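Local coordinates for peptidoglycan-recognition protein SD (Drosophila melanogaster, PDB 2RKQ) that binds bacterial peptidoglycan as a secreted pattern-recognition receptor and switches on the Toll pathway of innate immunity, at residues 11-16 / 52-57; 17-22 / 79-84; 104-109 / 152-157; 136-141 / 159-164. All blocks are in the same frame, centred on the assembly; numbering follows the deposited sequence. Where two conformers were deposited one is given.

Contact 1: 11-16 / 52-57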
loop_
_atom_site.group_PDB
_atom_site.type_symbol
_atom_site.label_atom_id
_atom_site.label_comp_id
_atom_site.label_asym_id
_atom_site.label_seq_id
_atom_site.Cartn_x
_atom_site.Cartn_y
_atom_site.Cartn_z
ATOM N N ASN A 11 16.293 1.136 -5.042
ATOM C CA ASN A 11 17.150 -0.001 -5.371
ATOM C C ASN A 11 16.427 -1.322 -5.159
ATOM O O ASN A 11 16.974 -2.275 -4.592
ATOM C CB ASN A 11 18.471 0.057 -4.588
ATOM C CG ASN A 11 19.499 -0.907 -5.120
ATOM O OD1 ASN A 11 19.565 -1.164 -6.334
ATOM N ND2 ASN A 11 20.296 -1.471 -4.221
ATOM N N ALA A 12 15.186 -1.366 -5.626
ATOM C CA ALA A 12 14.394 -2.585 -5.598
ATOM C C ALA A 12 15.054 -3.700 -6.377
ATOM O O ALA A 12 15.753 -3.441 -7.356
ATOM C CB ALA A 12 13.021 -2.298 -6.205
ATOM N N LYS A 13 14.797 -4.933 -5.969
ATOM C CA LYS A 13 15.021 -6.073 -6.848
ATOM C C LYS A 13 13.841 -6.174 -7.804
ATOM O O LYS A 13 12.730 -5.741 -7.490
ATOM C CB LYS A 13 15.187 -7.350 -6.035
ATOM C CG LYS A 13 16.399 -7.251 -5.109
ATOM C CD LYS A 13 16.879 -8.573 -4.577
ATOM C CE LYS A 13 18.206 -8.364 -3.817
ATOM N NZ LYS A 13 19.399 -8.113 -4.714
ATOM N N PRO A 14 14.065 -6.731 -8.998
ATOM C CA PRO A 14 12.913 -6.990 -9.859
ATOM C C PRO A 14 12.117 -8.162 -9.321
ATOM O O PRO A 14 12.631 -8.928 -8.503
ATOM C CB PRO A 14 13.564 -7.386 -11.188
ATOM C CG PRO A 14 14.848 -8.007 -10.760
ATOM C CD PRO A 14 15.332 -7.167 -9.614
ATOM N N PRO A 15 10.851 -8.297 -9.758
ATOM C CA PRO A 15 10.099 -9.472 -9.360
ATOM C C PRO A 15 10.808 -10.752 -9.765
ATOM O O PRO A 15 11.535 -10.764 -10.747
ATOM C CB PRO A 15 8.797 -9.331 -10.156
ATOM C CG PRO A 15 8.646 -7.885 -10.331
ATOM C CD PRO A 15 10.042 -7.398 -10.603
ATOM N N ASN A 16 10.609 -11.791 -8.970
ATOM C CA ASN A 16 11.087 -13.124 -9.312
ATOM C C ASN A 16 9.878 -14.031 -9.197
ATOM O O ASN A 16 9.486 -14.508 -8.118
ATOM C CB ASN A 16 12.294 -13.554 -8.464
ATOM C CG ASN A 16 11.931 -13.916 -7.049
ATOM O OD1 ASN A 16 12.774 -14.399 -6.288
ATOM N ND2 ASN A 16 10.680 -13.692 -6.676
ATOM N N LEU A 52 11.533 -5.212 3.484
ATOM C CA LEU A 52 10.203 -5.760 3.280
ATOM C C LEU A 52 10.129 -6.548 1.984
ATOM O O LEU A 52 9.591 -7.656 1.963
ATOM C CB LEU A 52 9.129 -4.676 3.287
ATOM C CG LEU A 52 7.710 -5.240 3.206
ATOM C CD1 LEU A 52 7.383 -6.192 4.370
ATOM C CD2 LEU A 52 6.717 -4.099 3.140
ATOM N N GLN A 53 10.636 -5.982 0.897
ATOM C CA GLN A 53 10.637 -6.731 -0.343
ATOM C C GLN A 53 11.349 -8.049 -0.162
ATOM O O GLN A 53 10.836 -9.074 -0.588
ATOM C CB GLN A 53 11.304 -5.938 -1.458
ATOM C CG GLN A 53 11.266 -6.694 -2.767
ATOM C CD GLN A 53 11.968 -6.002 -3.902
ATOM O OE1 GLN A 53 13.042 -5.413 -3.730
ATOM N NE2 GLN A 53 11.374 -6.083 -5.089
ATOM N N ASN A 54 12.536 -8.009 0.440
ATOM C CA ASN A 54 13.338 -9.223 0.599
ATOM C C ASN A 54 12.632 -10.241 1.491
ATOM O O ASN A 54 12.664 -11.444 1.204
ATOM C CB ASN A 54 14.713 -8.917 1.199
ATOM C CG ASN A 54 15.621 -8.084 0.292
ATOM O OD1 ASN A 54 16.630 -7.545 0.770
ATOM N ND2 ASN A 54 15.291 -7.966 -0.986
ATOM N N PHE A 55 12.003 -9.781 2.568
ATOM C CA PHE A 55 11.258 -10.683 3.443
ATOM C C PHE A 55 10.092 -11.326 2.704
ATOM O O PHE A 55 9.895 -12.541 2.758
ATOM C CB PHE A 55 10.721 -9.953 4.676
ATOM C CG PHE A 55 9.883 -10.823 5.577
ATOM C CD1 PHE A 55 8.490 -10.812 5.485
ATOM C CD2 PHE A 55 10.492 -11.660 6.513
ATOM C CE1 PHE A 55 7.711 -11.623 6.311
ATOM C CE2 PHE A 55 9.715 -12.475 7.347
ATOM C CZ PHE A 55 8.323 -12.450 7.240
ATOM N N GLN A 56 9.299 -10.515 2.017
ATOM C CA GLN A 56 8.134 -11.053 1.326
ATOM C C GLN A 56 8.519 -11.998 0.191
ATOM O O GLN A 56 7.857 -13.019 -0.036
ATOM C CB GLN A 56 7.258 -9.919 0.805
ATOM C CG GLN A 56 6.664 -9.114 1.947
ATOM C CD GLN A 56 5.482 -8.296 1.517
ATOM O OE1 GLN A 56 4.395 -8.384 2.112
ATOM N NE2 GLN A 56 5.652 -7.546 0.463
ATOM N N MET A 57 9.579 -11.668 -0.529
ATOM C CA MET A 57 10.001 -12.520 -1.621
ATOM C C MET A 57 10.686 -13.775 -1.099
ATOM O O MET A 57 10.433 -14.878 -1.598
ATOM C CB MET A 57 10.905 -11.746 -2.568
ATOM C CG MET A 57 10.169 -10.660 -3.338
ATOM S SD MET A 57 11.217 -9.678 -4.422
ATOM C CE MET A 57 11.675 -10.894 -5.643
#
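The carbonyl oxygen of Lys13 is gripped by two side-chain donors: Gln53 NE2, 2.8 Å from Lys13 O, and the guanidinium of Arg7. The contact lays the N-terminal loop of the PGRP domain, after strand 4-5, against helix 42-58. Residues Ala12 to Pro15 run in polyproline II conformation, and the amide of Gln53 reads Lys13 as a neighbouring strand would, with a second bond from Lys13 N to Gln53 OE1 at 2.9 Å. The two N-H···O angles, 152° and 154°, are similarly bent, and each donor is tilted out of the plane of the carbonyl it meets. Gln53 is straight from its backbone to CD, with CG trans to the backbone N, and this full extension lets a helix residue reach the loop main chain. Its NE2 also donates to Asp64 OD2, so the buried amide is fixed in rotation by three bonds to two partners. Next to it, the aliphatic part of Lys13 slants across the end of Gln53, its CB 3.7 Å from Gln53 OE1, and then crosses Asn54 at about a right angle with CD 4.0 Å from Asn54 ND2. Farther along, Met57 bends at its last torsion and turns its methyl to the loop, with Met57 CE 3.6 Å from Pro14 O and against the side-chain amide of Asn16, 3.3 Å from Asn16 CG.

Contact 2: 17-22 / 79-84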
loop_
_atom_site.group_PDB
_atom_site.type_symbol
_atom_site.label_atom_id
_atom_site.label_comp_id
_atom_site.label_asym_id
_atom_site.label_seq_id
_atom_site.Cartn_x
_atom_site.Cartn_y
_atom_site.Cartn_z
ATOM N N GLY A 17 9.229 -14.168 -10.332
ATOM C CA GLY A 17 8.015 -14.934 -10.422
ATOM C C GLY A 17 7.025 -14.103 -11.195
ATOM O O GLY A 17 7.023 -12.870 -11.116
ATOM N N ALA A 18 6.168 -14.798 -11.926
ATOM C CA ALA A 18 5.102 -14.175 -12.676
ATOM C C ALA A 18 4.125 -13.551 -11.722
ATOM O O ALA A 18 3.940 -14.011 -10.588
ATOM C CB ALA A 18 4.397 -15.218 -13.539
ATOM N N ILE A 19 3.518 -12.468 -12.185
ATOM C CA ILE A 19 2.436 -11.861 -11.453
ATOM C C ILE A 19 1.268 -11.726 -12.408
ATOM O O ILE A 19 1.443 -11.258 -13.530
ATOM C CB ILE A 19 2.835 -10.494 -10.893
ATOM C CG1 ILE A 19 3.967 -10.642 -9.872
ATOM C CG2 ILE A 19 1.643 -9.860 -10.180
ATOM C CD1 ILE A 19 4.647 -9.326 -9.543
ATOM N N ASP A 20 0.088 -12.133 -11.958
ATOM C CA ASP A 20 -1.115 -11.992 -12.776
ATOM C C ASP A 20 -1.436 -10.530 -13.052
ATOM O O ASP A 20 -1.122 -9.665 -12.242
ATOM C CB ASP A 20 -2.295 -12.686 -12.105
ATOM C CG ASP A 20 -2.253 -14.201 -12.280
ATOM O OD1 ASP A 20 -1.923 -14.666 -13.396
ATOM O OD2 ASP A 20 -2.534 -14.912 -11.298
ATOM N N SER A 21 -2.049 -10.254 -14.200
ATOM C CA SER A 21 -2.408 -8.885 -14.566
ATOM C C SER A 21 -3.749 -8.450 -13.969
ATOM O O SER A 21 -4.599 -9.279 -13.610
ATOM C CB SER A 21 -2.462 -8.758 -16.087
ATOM O OG SER A 21 -3.485 -9.582 -16.601
ATOM N N MET A 22 -3.926 -7.138 -13.858
ATOM C CA MET A 22 -5.222 -6.563 -13.486
ATOM C C MET A 22 -5.565 -5.477 -14.474
ATOM O O MET A 22 -4.672 -4.845 -15.027
ATOM C CB MET A 22 -5.182 -5.927 -12.104
ATOM C CG MET A 22 -4.882 -6.871 -11.000
ATOM S SD MET A 22 -5.314 -6.123 -9.421
ATOM C CE MET A 22 -4.148 -4.784 -9.225
ATOM N N GLU A 79 7.211 3.287 -4.771
ATOM C CA GLU A 79 6.584 2.442 -5.771
ATOM C C GLU A 79 6.843 0.956 -5.522
ATOM O O GLU A 79 7.987 0.551 -5.307
ATOM C CB GLU A 79 7.156 2.789 -7.135
ATOM C CG GLU A 79 6.561 1.968 -8.250
ATOM C CD GLU A 79 7.182 2.291 -9.593
ATOM O OE1 GLU A 79 8.368 2.709 -9.645
ATOM O OE2 GLU A 79 6.463 2.102 -10.592
ATOM N N GLY A 80 5.764 0.179 -5.555
ATOM C CA GLY A 80 5.833 -1.283 -5.467
ATOM C C GLY A 80 5.474 -1.899 -6.806
ATOM O O GLY A 80 6.025 -1.518 -7.850
ATOM N N ARG A 81 4.551 -2.863 -6.790
ATOM C CA ARG A 81 4.050 -3.429 -8.053
ATOM C C ARG A 81 3.343 -2.395 -8.901
ATOM O O ARG A 81 2.795 -1.426 -8.381
ATOM C CB ARG A 81 3.052 -4.554 -7.792
ATOM C CG ARG A 81 3.638 -5.708 -7.051
ATOM C CD ARG A 81 2.586 -6.782 -6.757
ATOM N NE ARG A 81 3.234 -7.786 -5.921
ATOM C CZ ARG A 81 2.945 -9.091 -5.906
ATOM N NH1 ARG A 81 1.968 -9.601 -6.658
ATOM N NH2 ARG A 81 3.658 -9.894 -5.115
ATOM N N SER A 82 3.324 -2.613 -10.220
ATOM C CA SER A 82 2.527 -1.797 -11.109
ATOM C C SER A 82 1.044 -1.971 -10.799
ATOM O O SER A 82 0.624 -3.077 -10.464
ATOM C CB SER A 82 2.750 -2.240 -12.550
ATOM O OG SER A 82 1.890 -1.518 -13.406
ATOM N N PRO A 83 0.239 -0.900 -10.926
ATOM C CA PRO A 83 -1.193 -1.081 -10.753
ATOM C C PRO A 83 -1.830 -2.112 -11.679
ATOM O O PRO A 83 -2.918 -2.599 -11.363
ATOM C CB PRO A 83 -1.754 0.318 -11.038
ATOM C CG PRO A 83 -0.634 1.228 -10.688
ATOM C CD PRO A 83 0.578 0.520 -11.161
ATOM N N SER A 84 -1.187 -2.438 -12.807
ATOM C CA SER A 84 -1.723 -3.490 -13.680
ATOM C C SER A 84 -1.206 -4.877 -13.326
ATOM O O SER A 84 -1.385 -5.832 -14.090
ATOM C CB SER A 84 -1.451 -3.231 -15.176
ATOM O OG SER A 84 -1.370 -1.866 -15.505
#
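Ile19 turns CG1 to the backbone N side (chi1 -64°) and then stretches CD1 outward, while Arg81 runs extended from CG to NE; together these torsions carry the isoleucine branches onto the guanidinium. Ile19 CD1 sits 3.8 Å above the guanidinium plane, displaced toward its rim, and Ile19 CG2 comes within 3.5 Å of Arg81 NH1. The two side chains cross at a slant, and the contact is one of hydrocarbon on a flat cation. The nitrogens of that cation are engaged by main-chain carbonyls, NE by Ile65, NH2 by Asp64 and NH1 by Arg86, so the orientation of the buried group is fixed. The N-terminal loop before strand 26-33 is thereby joined to the loop that leaves strand 77-79, two connections of the mixed sheet at the heart of the PGRP fold. Near the far ends of the segments the backbones meet directly. Met22 N donates to Ser84 O at 2.9 Å, a fairly straight bond at the hydrogen (161°), although the donor stands well above the carbonyl plane. The same oxygen receives a CA-H···O contact from Ser21 CA at 3.3 Å, and Ser84 CA returns one to Met22 O at 3.5 Å. Asp20, between the two meeting points, turns its carboxylate to a salt bridge with Arg86. A bend at chi3 (-67°) turns the terminal methyl of Met22 toward the second loop, with Met22 CE 3.3 Å from Pro83 O.

Contact 3: 104-109 / 152-157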
loop_
_atom_site.group_PDB
_atom_site.type_symbol
_atom_site.label_atom_id
_atom_site.label_comp_id
_atom_site.label_asym_id
_atom_site.label_seq_id
_atom_site.Cartn_x
_atom_site.Cartn_y
_atom_site.Cartn_z
ATOM N N GLY A 104 5.138 0.754 9.031
ATOM C CA GLY A 104 5.023 0.877 10.484
ATOM C C GLY A 104 3.867 0.085 11.044
ATOM O O GLY A 104 3.229 -0.689 10.331
ATOM N N ASN A 105 3.596 0.292 12.335
ATOM C CA ASN A 105 2.520 -0.396 13.008
ATOM C C ASN A 105 1.606 0.637 13.630
ATOM O O ASN A 105 2.007 1.391 14.528
ATOM C CB ASN A 105 3.039 -1.366 14.069
ATOM C CG ASN A 105 1.936 -2.251 14.614
ATOM O OD1 ASN A 105 0.903 -1.763 15.080
ATOM N ND2 ASN A 105 2.128 -3.552 14.513
ATOM N N PHE A 106 0.375 0.669 13.144
ATOM C CA PHE A 106 -0.544 1.738 13.515
ATOM C C PHE A 106 -1.756 1.223 14.259
ATOM O O PHE A 106 -2.858 1.759 14.149
ATOM C CB PHE A 106 -0.849 2.568 12.266
ATOM C CG PHE A 106 0.391 3.076 11.636
ATOM C CD1 PHE A 106 0.897 2.513 10.464
ATOM C CD2 PHE A 106 1.146 4.030 12.298
ATOM C CE1 PHE A 106 2.102 2.962 9.944
ATOM C CE2 PHE A 106 2.339 4.479 11.794
ATOM C CZ PHE A 106 2.830 3.943 10.612
ATOM N N GLU A 107 -1.513 0.184 15.060
ATOM C CA GLU A 107 -2.538 -0.334 15.950
ATOM C C GLU A 107 -2.868 0.716 16.998
ATOM O O GLU A 107 -4.040 0.943 17.308
ATOM C CB GLU A 107 -2.058 -1.608 16.643
ATOM C CG GLU A 107 -2.226 -2.862 15.822
ATOM C CD GLU A 107 -3.637 -3.453 15.919
ATOM O OE1 GLU A 107 -3.745 -4.611 16.381
ATOM O OE2 GLU A 107 -4.633 -2.778 15.572
ATOM N N GLU A 108 -1.843 1.368 17.535
ATOM C CA GLU A 108 -2.088 2.209 18.707
ATOM C C GLU A 108 -1.854 3.677 18.530
ATOM O O GLU A 108 -2.339 4.474 19.329
ATOM C CB GLU A 108 -1.312 1.673 19.889
ATOM C CG GLU A 108 -1.997 0.424 20.371
ATOM C CD GLU A 108 -1.177 -0.337 21.323
ATOM O OE1 GLU A 108 -0.467 0.315 22.110
ATOM O OE2 GLU A 108 -1.247 -1.589 21.284
ATOM N N ARG A 109 -1.110 4.036 17.492
ATOM C CA ARG A 109 -0.961 5.425 17.138
ATOM C C ARG A 109 -1.117 5.555 15.633
ATOM O O ARG A 109 -0.850 4.593 14.893
ATOM C CB ARG A 109 0.399 5.956 17.600
ATOM C CG ARG A 109 1.584 5.456 16.815
ATOM C CD ARG A 109 2.904 6.016 17.372
ATOM N NE ARG A 109 3.054 7.458 17.168
ATOM C CZ ARG A 109 3.950 8.216 17.795
ATOM N NH1 ARG A 109 4.788 7.674 18.681
ATOM N NH2 ARG A 109 4.009 9.519 17.544
ATOM N N GLU A 152 -5.710 -0.458 14.379
ATOM C CA GLU A 152 -6.913 0.248 14.807
ATOM C C GLU A 152 -6.871 1.750 14.547
ATOM O O GLU A 152 -7.859 2.330 14.080
ATOM C CB GLU A 152 -7.188 0.017 16.298
ATOM C CG GLU A 152 -7.500 -1.414 16.689
ATOM C CD GLU A 152 -8.792 -1.954 16.092
ATOM O OE1 GLU A 152 -8.850 -3.179 15.862
ATOM O OE2 GLU A 152 -9.756 -1.178 15.866
ATOM N N ALA A 153 -5.740 2.391 14.857
ATOM C CA ALA A 153 -5.676 3.847 14.780
ATOM C C ALA A 153 -5.748 4.316 13.341
ATOM O O ALA A 153 -6.437 5.288 13.017
ATOM C CB ALA A 153 -4.402 4.376 15.448
ATOM N N LEU A 154 -5.035 3.610 12.467
ATOM C CA LEU A 154 -5.064 3.986 11.066
ATOM C C LEU A 154 -6.407 3.621 10.425
ATOM O O LEU A 154 -6.960 4.392 9.631
ATOM C CB LEU A 154 -3.878 3.353 10.339
ATOM C CG LEU A 154 -3.834 3.536 8.822
ATOM C CD1 LEU A 154 -3.981 5.006 8.389
ATOM C CD2 LEU A 154 -2.522 2.980 8.324
ATOM N N TYR A 155 -6.945 2.465 10.783
ATOM C CA TYR A 155 -8.263 2.082 10.275
ATOM C C TYR A 155 -9.327 3.112 10.631
ATOM O O TYR A 155 -10.121 3.495 9.779
ATOM C CB TYR A 155 -8.671 0.706 10.785
ATOM C CG TYR A 155 -9.953 0.201 10.176
ATOM C CD1 TYR A 155 -11.088 0.024 10.967
ATOM C CD2 TYR A 155 -10.046 -0.061 8.806
ATOM C CE1 TYR A 155 -12.275 -0.442 10.415
ATOM C CE2 TYR A 155 -11.228 -0.531 8.247
ATOM C CZ TYR A 155 -12.333 -0.709 9.063
ATOM O OH TYR A 155 -13.509 -1.173 8.513
ATOM N N ALA A 156 -9.287 3.616 11.860
ATOM C CA ALA A 156 -10.271 4.624 12.294
ATOM C C ALA A 156 -10.209 5.883 11.439
ATOM O O ALA A 156 -11.235 6.527 11.165
ATOM C CB ALA A 156 -10.043 4.979 13.729
ATOM N N LEU A 157 -8.997 6.237 11.023
ATOM C CA LEU A 157 -8.799 7.406 10.183
ATOM C C LEU A 157 -9.339 7.168 8.774
ATOM O O LEU A 157 -10.094 8.000 8.242
ATOM C CB LEU A 157 -7.317 7.802 10.138
ATOM C CG LEU A 157 -6.698 8.327 11.432
ATOM C CD1 LEU A 157 -5.203 8.568 11.197
ATOM C CD2 LEU A 157 -7.406 9.615 11.892
#
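The Phe106 ring meets Leu154 obliquely, its CD1 4.1 Å from Leu154 CD2, while Arg109 O lies in the ring plane at an edge. Behind the ring the two side chains close up further, Phe106 CB to Leu154 CB being 3.7 Å. The other flat groups are the carboxylates of Glu107 and Glu152, inclined 35° to each other in the Glu152 conformer described. Glu107 doubles back at chi2 (-83°), which brings OE2 to the helix start, where its anti lone pair takes Glu152 N at 2.8 Å. In this way the loop between strand 97-102 and helix 113-128 supplies acceptors for the amides that open helix 152-158 of the PGRP domain. Phe106 O receives weak bonds from Ala153 N (3.0 Å) and Leu154 N (3.3 Å), and Glu107 O a further weak one from Ala153 N. The amides at the helix start would favour the negative charge of Glu107. Lys148 forms salt bridges with both glutamates and Arg142 with Glu152 in the conformer described, which should offset the repulsion between them. The loop itself is shaped by an Asx turn, Asn105 OD1 accepting from Glu107 N, and Ala153 CB packs 3.5 Å from Arg109 C.

Contact 4: 136-141 / 159-164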
loop_
_atom_site.group_PDB
_atom_site.type_symbol
_atom_site.label_atom_id
_atom_site.label_comp_id
_atom_site.label_asym_id
_atom_site.label_seq_id
_atom_site.Cartn_x
_atom_site.Cartn_y
_atom_site.Cartn_z
ATOM N N TYR A 136 -14.174 4.971 -6.562
ATOM C CA TYR A 136 -13.527 3.795 -5.960
ATOM C C TYR A 136 -14.122 3.428 -4.621
ATOM O O TYR A 136 -14.784 4.241 -3.976
ATOM C CB TYR A 136 -12.003 3.971 -5.856
ATOM C CG TYR A 136 -11.505 5.125 -5.007
ATOM C CD1 TYR A 136 -11.182 4.934 -3.654
ATOM C CD2 TYR A 136 -11.276 6.374 -5.565
ATOM C CE1 TYR A 136 -10.697 5.965 -2.878
ATOM C CE2 TYR A 136 -10.760 7.434 -4.791
ATOM C CZ TYR A 136 -10.481 7.211 -3.446
ATOM O OH TYR A 136 -9.976 8.237 -2.670
ATOM N N LYS A 137 -13.927 2.173 -4.233
ATOM C CA LYS A 137 -14.205 1.761 -2.867
ATOM C C LYS A 137 -12.905 1.795 -2.113
ATOM O O LYS A 137 -11.928 1.178 -2.540
ATOM C CB LYS A 137 -14.744 0.332 -2.840
ATOM C CG LYS A 137 -15.998 0.129 -3.669
ATOM C CD LYS A 137 -17.123 1.055 -3.228
ATOM C CE LYS A 137 -18.385 0.704 -4.029
ATOM N NZ LYS A 137 -19.448 1.749 -3.910
ATOM N N LEU A 138 -12.883 2.529 -1.002
ATOM C CA LEU A 138 -11.722 2.537 -0.140
ATOM C C LEU A 138 -11.967 1.566 0.994
ATOM O O LEU A 138 -12.989 1.663 1.693
ATOM C CB LEU A 138 -11.475 3.936 0.418
ATOM C CG LEU A 138 -10.304 4.073 1.383
ATOM C CD1 LEU A 138 -8.985 4.029 0.644
ATOM C CD2 LEU A 138 -10.467 5.383 2.134
ATOM N N LEU A 139 -11.023 0.654 1.212
ATOM C CA LEU A 139 -11.194 -0.390 2.221
ATOM C C LEU A 139 -9.969 -0.505 3.094
ATOM O O LEU A 139 -8.864 -0.275 2.631
ATOM C CB LEU A 139 -11.389 -1.744 1.547
ATOM C CG LEU A 139 -12.621 -1.794 0.641
ATOM C CD1 LEU A 139 -12.559 -3.047 -0.222
ATOM C CD2 LEU A 139 -13.882 -1.807 1.471
ATOM N N GLY A 140 -10.151 -0.864 4.356
ATOM C CA GLY A 140 -8.987 -1.279 5.128
ATOM C C GLY A 140 -8.632 -2.709 4.799
ATOM O O GLY A 140 -9.494 -3.504 4.414
ATOM N N HIS A 141 -7.364 -3.049 4.996
ATOM C CA HIS A 141 -6.862 -4.399 4.773
ATOM C C HIS A 141 -7.731 -5.426 5.524
ATOM O O HIS A 141 -8.071 -6.475 4.983
ATOM C CB HIS A 141 -5.413 -4.401 5.250
ATOM C CG HIS A 141 -4.592 -5.553 4.766
ATOM N ND1 HIS A 141 -3.303 -5.754 5.209
ATOM C CD2 HIS A 141 -4.860 -6.557 3.897
ATOM C CE1 HIS A 141 -2.811 -6.836 4.631
ATOM N NE2 HIS A 141 -3.738 -7.347 3.838
ATOM N N GLN A 159 -11.546 5.169 7.722
ATOM C CA GLN A 159 -13.012 5.088 7.672
ATOM C C GLN A 159 -13.642 6.455 7.480
ATOM O O GLN A 159 -14.813 6.557 7.102
ATOM C CB GLN A 159 -13.569 4.494 8.959
ATOM C CG GLN A 159 -13.309 3.018 9.138
ATOM C CD GLN A 159 -13.989 2.493 10.366
ATOM O OE1 GLN A 159 -14.945 1.711 10.278
ATOM N NE2 GLN A 159 -13.534 2.936 11.517
ATOM N N GLN A 160 -12.896 7.506 7.801
ATOM C CA GLN A 160 -13.414 8.860 7.653
ATOM C C GLN A 160 -13.139 9.477 6.288
ATOM O O GLN A 160 -13.659 10.561 5.980
ATOM C CB GLN A 160 -12.838 9.811 8.711
ATOM C CG GLN A 160 -12.971 9.313 10.131
ATOM C CD GLN A 160 -12.189 10.150 11.155
ATOM O OE1 GLN A 160 -12.526 10.154 12.342
ATOM N NE2 GLN A 160 -11.143 10.844 10.708
ATOM N N TRP A 161 -12.294 8.823 5.497
ATOM C CA TRP A 161 -11.906 9.346 4.202
ATOM C C TRP A 161 -13.000 9.167 3.161
ATOM O O TRP A 161 -13.841 8.267 3.272
ATOM C CB TRP A 161 -10.652 8.627 3.699
ATOM C CG TRP A 161 -9.416 8.898 4.491
ATOM C CD1 TRP A 161 -9.308 9.596 5.664
ATOM C CD2 TRP A 161 -8.112 8.408 4.186
ATOM N NE1 TRP A 161 -7.993 9.595 6.091
ATOM C CE2 TRP A 161 -7.243 8.864 5.207
ATOM C CE3 TRP A 161 -7.588 7.629 3.143
ATOM C CZ2 TRP A 161 -5.876 8.566 5.213
ATOM C CZ3 TRP A 161 -6.225 7.331 3.147
ATOM C CH2 TRP A 161 -5.391 7.797 4.183
ATOM N N PRO A 162 -12.969 10.008 2.113
ATOM C CA PRO A 162 -13.910 9.845 1.022
ATOM C C PRO A 162 -13.853 8.440 0.443
ATOM O O PRO A 162 -12.773 7.838 0.319
ATOM C CB PRO A 162 -13.442 10.868 -0.009
ATOM C CG PRO A 162 -12.678 11.895 0.777
ATOM C CD PRO A 162 -12.060 11.152 1.915
ATOM N N ASN A 163 -15.037 7.919 0.148
ATOM C CA ASN A 163 -15.214 6.636 -0.520
ATOM C C ASN A 163 -14.964 5.419 0.346
ATOM O O ASN A 163 -14.995 4.301 -0.153
ATOM C CB ASN A 163 -14.379 6.537 -1.796
ATOM C CG ASN A 163 -14.915 7.391 -2.899
ATOM O OD1 ASN A 163 -16.107 7.690 -2.951
ATOM N ND2 ASN A 163 -14.042 7.770 -3.816
ATOM N N TRP A 164 -14.727 5.611 1.644
ATOM C CA TRP A 164 -14.658 4.448 2.497
ATOM C C TRP A 164 -15.975 3.687 2.420
ATOM O O TRP A 164 -17.059 4.290 2.461
ATOM C CB TRP A 164 -14.317 4.795 3.942
ATOM C CG TRP A 164 -14.291 3.537 4.756
ATOM C CD1 TRP A 164 -13.309 2.573 4.749
ATOM C CD2 TRP A 164 -15.311 3.063 5.645
ATOM N NE1 TRP A 164 -13.662 1.533 5.593
ATOM C CE2 TRP A 164 -14.884 1.810 6.149
ATOM C CE3 TRP A 164 -16.551 3.568 6.054
ATOM C CZ2 TRP A 164 -15.643 1.062 7.054
ATOM C CZ3 TRP A 164 -17.313 2.823 6.960
ATOM C CH2 TRP A 164 -16.851 1.581 7.446
HETATM O O HOH W 1 -10.151 8.504 -0.009
HETATM O O HOH W 2 -17.221 5.243 -4.430
#
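Asn163 stands its amide almost upright on the ring of Tyr136, the two planes 80° apart, with ND2 3.4 Å above the ring plane and over its centre. Asn163 CB approaches the same ring in a CH-pi contact, 4.2 Å from the centroid. Tyr136 offers this face because its CG lies between the backbone N and the carbonyl carbon (chi1 61°). Two waters bridge the segments: one joins Tyr136 OH to Pro162 O, the other donates to Tyr136 O and, weakly, to Asn163 OD1. Asn163 belongs to a predicted N-glycosylation site, but carries no sugar here. Strand 136-140 is the edge strand of the PGRP sheet, and the turn after helix 152-158 pairs with its outer edge through a single bridge, Leu138 with Trp164. Leu138 N bonds Asn163 O at 2.9 Å, nearly straight (171°), and Trp164 CA points a C-H at Leu138 O from 3.3 Å. A type II turn from Trp161 to Trp164 shapes this approach. Leu138 crosses Trp161 obliquely, CD2 3.6 Å from Trp161 CB. The indole of Trp164 carries its NE1 to Gln143 OE1 and sets CD1 3.2 Å from Leu138 O.

Overall arrangement
Contacts 1 and 2, centres about 13 Å apart, follow each other along the N-terminal loop, and Arg7, Ser63 and Asp64 hydrogen-bond to residues of both. Contacts 3 and 4, centres about 14 Å apart, touch: Tyr155 packs on Trp164 (OH to CZ2 3.4 Å) and on Gly140 of the strand (CE2 to CA 3.9 Å). Contacts 1 and 4 (centres about 28 Å apart), and 2 and 3 (centres about 27 Å), lie on opposite sides of the chain's centre. His33, touched by Phe106, and His141 probably correspond to zinc-ligand positions of catalytic relatives, as Ser149 does to their cysteine; on that reading contact 3, and the end of segment 136-141, would border the equivalent of the amidase site.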